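Local coordinates for protein SPT6 (Antonospora locustae, PDB 2XP1) that is a transcription elongation factor whose C-terminal tandem SH2 domains probably link it to RNA polymerase II, at residues 157-161 against 162-166. Residues are numbered along the deposited sequence; the frame is centred on the assembly and turned at random.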
ATOM      1  N   LEU A 157      -7.447  -6.501  -3.088  1.00 48.21           N
ATOM      2  CA  LEU A 157      -8.754  -6.003  -2.772  1.00 47.19           C
ATOM      3  C   LEU A 157      -8.609  -5.241  -1.468  1.00 48.36           C
ATOM      4  O   LEU A 157      -8.034  -5.770  -0.489  1.00 49.91           O
ATOM      5  CB  LEU A 157      -9.713  -7.181  -2.608  1.00 47.38           C
ATOM      6  CG  LEU A 157      -9.897  -7.972  -3.915  1.00 46.62           C
ATOM      7  CD1 LEU A 157     -10.889  -9.152  -3.819  1.00 48.24           C
ATOM      8  CD2 LEU A 157     -10.428  -7.004  -4.919  1.00 44.16           C
ATOM      9  N   THR A 158      -9.113  -3.997  -1.455  1.00 46.79           N
ATOM     10  CA  THR A 158      -9.010  -3.172  -0.260  1.00 48.26           C
ATOM     11  C   THR A 158     -10.383  -2.775   0.234  1.00 47.85           C
ATOM     12  O   THR A 158     -11.260  -2.422  -0.533  1.00 47.49           O
ATOM     13  CB  THR A 158      -8.112  -1.977  -0.490  1.00 47.59           C
ATOM     14  OG1 THR A 158      -8.359  -1.472  -1.805  1.00 49.19           O
ATOM     15  CG2 THR A 158      -6.703  -2.433  -0.445  1.00 48.21           C
ATOM     16  N   TYR A 159     -10.567  -2.891   1.533  1.00 49.42           N
ATOM     17  CA  TYR A 159     -11.844  -2.711   2.154  1.00 49.73           C
ATOM     18  C   TYR A 159     -11.566  -1.994   3.477  1.00 52.46           C
ATOM     19  O   TYR A 159     -11.079  -2.602   4.444  1.00 53.87           O
ATOM     20  CB  TYR A 159     -12.501  -4.085   2.366  1.00 49.88           C
ATOM     21  CG  TYR A 159     -13.673  -4.072   3.326  1.00 51.77           C
ATOM     22  CD1 TYR A 159     -14.949  -3.754   2.880  1.00 52.42           C
ATOM     23  CD2 TYR A 159     -13.504  -4.352   4.676  1.00 54.60           C
ATOM     24  CE1 TYR A 159     -16.037  -3.728   3.751  1.00 53.91           C
ATOM     25  CE2 TYR A 159     -14.605  -4.324   5.563  1.00 57.49           C
ATOM     26  CZ  TYR A 159     -15.860  -4.014   5.077  1.00 55.63           C
ATOM     27  OH  TYR A 159     -16.944  -3.983   5.916  1.00 60.25           O
ATOM     28  N   ASN A 160     -11.845  -0.692   3.514  1.00 53.39           N
ATOM     29  CA  ASN A 160     -11.579   0.115   4.704  1.00 56.60           C
ATOM     30  C   ASN A 160     -10.104   0.081   4.988  1.00 58.18           C
ATOM     31  O   ASN A 160      -9.269   0.406   4.149  1.00 57.79           O
ATOM     32  CB  ASN A 160     -12.322  -0.428   5.943  1.00 58.50           C
ATOM     33  CG  ASN A 160     -13.788  -0.109   5.935  1.00 59.48           C
ATOM     34  OD1 ASN A 160     -14.279   0.518   5.012  1.00 60.72           O
ATOM     35  ND2 ASN A 160     -14.498  -0.516   6.985  1.00 63.89           N
ATOM     36  N   ASN A 161      -9.793  -0.345   6.194  1.00 61.64           N
ATOM     37  CA  ASN A 161      -8.423  -0.504   6.628  1.00 64.68           C
ATOM     38  C   ASN A 161      -7.764  -1.693   5.916  1.00 63.56           C
ATOM     39  O   ASN A 161      -6.589  -1.625   5.517  1.00 64.93           O
ATOM     40  CB  ASN A 161      -8.427  -0.675   8.140  1.00 68.08           C
ATOM     41  CG  ASN A 161      -8.891   0.592   8.860  1.00 71.05           C
ATOM     42  OD1 ASN A 161      -8.380   1.679   8.599  1.00 72.28           O
ATOM     43  ND2 ASN A 161      -9.852   0.457   9.771  1.00 73.96           N
ATOM     44  N   SER A 162      -8.564  -2.736   5.682  1.00 61.13           N
ATOM     45  CA  SER A 162      -8.076  -4.079   5.404  1.00 59.85           C
ATOM     46  C   SER A 162      -7.787  -4.377   3.926  1.00 56.03           C
ATOM     47  O   SER A 162      -8.242  -3.688   3.057  1.00 53.60           O
ATOM     48  CB  SER A 162      -9.079  -5.067   5.984  1.00 59.44           C
ATOM     49  OG  SER A 162      -9.260  -4.796   7.364  1.00 65.03           O
ATOM     50  N   THR A 163      -7.056  -5.447   3.675  1.00 56.52           N
ATOM     51  CA  THR A 163      -6.511  -5.764   2.375  1.00 55.80           C
ATOM     52  C   THR A 163      -6.586  -7.284   2.155  1.00 56.17           C
ATOM     53  O   THR A 163      -6.370  -8.050   3.089  1.00 59.47           O
ATOM     54  CB  THR A 163      -5.077  -5.136   2.249  1.00 56.97           C
ATOM     55  OG1 THR A 163      -5.205  -3.739   1.937  1.00 56.97           O
ATOM     56  CG2 THR A 163      -4.235  -5.765   1.178  1.00 57.31           C
ATOM     57  N   PHE A 164      -6.941  -7.700   0.929  1.00 54.83           N
ATOM     58  CA  PHE A 164      -7.180  -9.125   0.562  1.00 55.54           C
ATOM     59  C   PHE A 164      -6.654  -9.521  -0.839  1.00 54.85           C
ATOM     60  O   PHE A 164      -6.755  -8.747  -1.809  1.00 51.96           O
ATOM     61  CB  PHE A 164      -8.681  -9.462   0.656  1.00 54.86           C
ATOM     62  CG  PHE A 164      -9.329  -8.998   1.932  1.00 54.88           C
ATOM     63  CD1 PHE A 164     -10.018  -7.790   1.970  1.00 52.08           C
ATOM     64  CD2 PHE A 164      -9.208  -9.745   3.106  1.00 58.37           C
ATOM     65  CE1 PHE A 164     -10.590  -7.343   3.130  1.00 50.35           C
ATOM     66  CE2 PHE A 164      -9.782  -9.300   4.294  1.00 59.39           C
ATOM     67  CZ  PHE A 164     -10.476  -8.091   4.302  1.00 55.72           C
ATOM     68  N   LYS A 165      -6.079 -10.723  -0.944  1.00 57.19           N
ATOM     69  CA  LYS A 165      -5.648 -11.234  -2.251  1.00 57.51           C
ATOM     70  C   LYS A 165      -6.812 -11.582  -3.207  1.00 56.34           C
ATOM     71  O   LYS A 165      -6.677 -11.453  -4.427  1.00 55.56           O
ATOM     72  CB  LYS A 165      -4.639 -12.395  -2.110  1.00 61.25           C
ATOM     73  CG  LYS A 165      -5.124 -13.681  -1.477  1.00 63.38           C
ATOM     74  CD  LYS A 165      -4.227 -14.821  -1.961  1.00 68.98           C
ATOM     75  CE  LYS A 165      -4.545 -16.168  -1.321  1.00 74.06           C
ATOM     76  NZ  LYS A 165      -3.518 -17.193  -1.674  1.00 78.27           N
ATOM     77  N   ASP A 166      -7.956 -11.976  -2.642  1.00 57.10           N
ATOM     78  CA  ASP A 166      -9.105 -12.451  -3.425  1.00 57.19           C
ATOM     79  C   ASP A 166     -10.411 -12.346  -2.640  1.00 56.41           C
ATOM     80  O   ASP A 166     -10.402 -12.132  -1.419  1.00 57.50           O
ATOM     81  CB  ASP A 166      -8.886 -13.911  -3.935  1.00 60.14           C
ATOM     82  CG  ASP A 166      -8.656 -14.936  -2.800  1.00 65.81           C
ATOM     83  OD1 ASP A 166      -8.953 -14.647  -1.611  1.00 67.51           O
ATOM     84  OD2 ASP A 166      -8.175 -16.065  -3.100  1.00 70.77           O
TER
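The Phe164 ring edge overlaps the CB of Tyr159 across a beta hairpin with a two-residue loop. Its CE1 lies 3.9 Å from Tyr159 CB, which sits near the plane of the phenyl ring. With CG anti to the backbone N (chi1 165°), the Tyr159 ring leads away from Phe164, and its OH bonds to Glu149 OE2. Leu157 shares this face of the sheet. Its CB packs 4.1 Å from Phe164 CB, while CD1 reaches 3.4 Å from Asp166 C. Helix 167-175 covers the face, and Phe170 meets both aromatic rings edge-to-face. Asp166 is the N-cap of that helix, and its OD1 hydrogen-bonds to Ser169 OG.

On the other face, Thr158 and Thr163 lie side by side, with Thr158 CG2 3.1 Å from Thr163 OG1. A type II' turn from Tyr159 to Ser162 joins the strands. Leu157 and Phe164 exchange two backbone hydrogen bonds; that from Leu157 N to Phe164 O is 2.7 Å and nearly straight. Tyr159 and Ser162 form a second such pair, with Ser162 N above the Tyr159 carbonyl plane.

The chemistry of this last hairpin in the tandem SH2 region is thus split. Those two pairs bond across it, Thr158 continues the antiparallel sheet to Gly152, and Leu157 and both rings pack on helix 167-175, Leu157 also on helix 80-100.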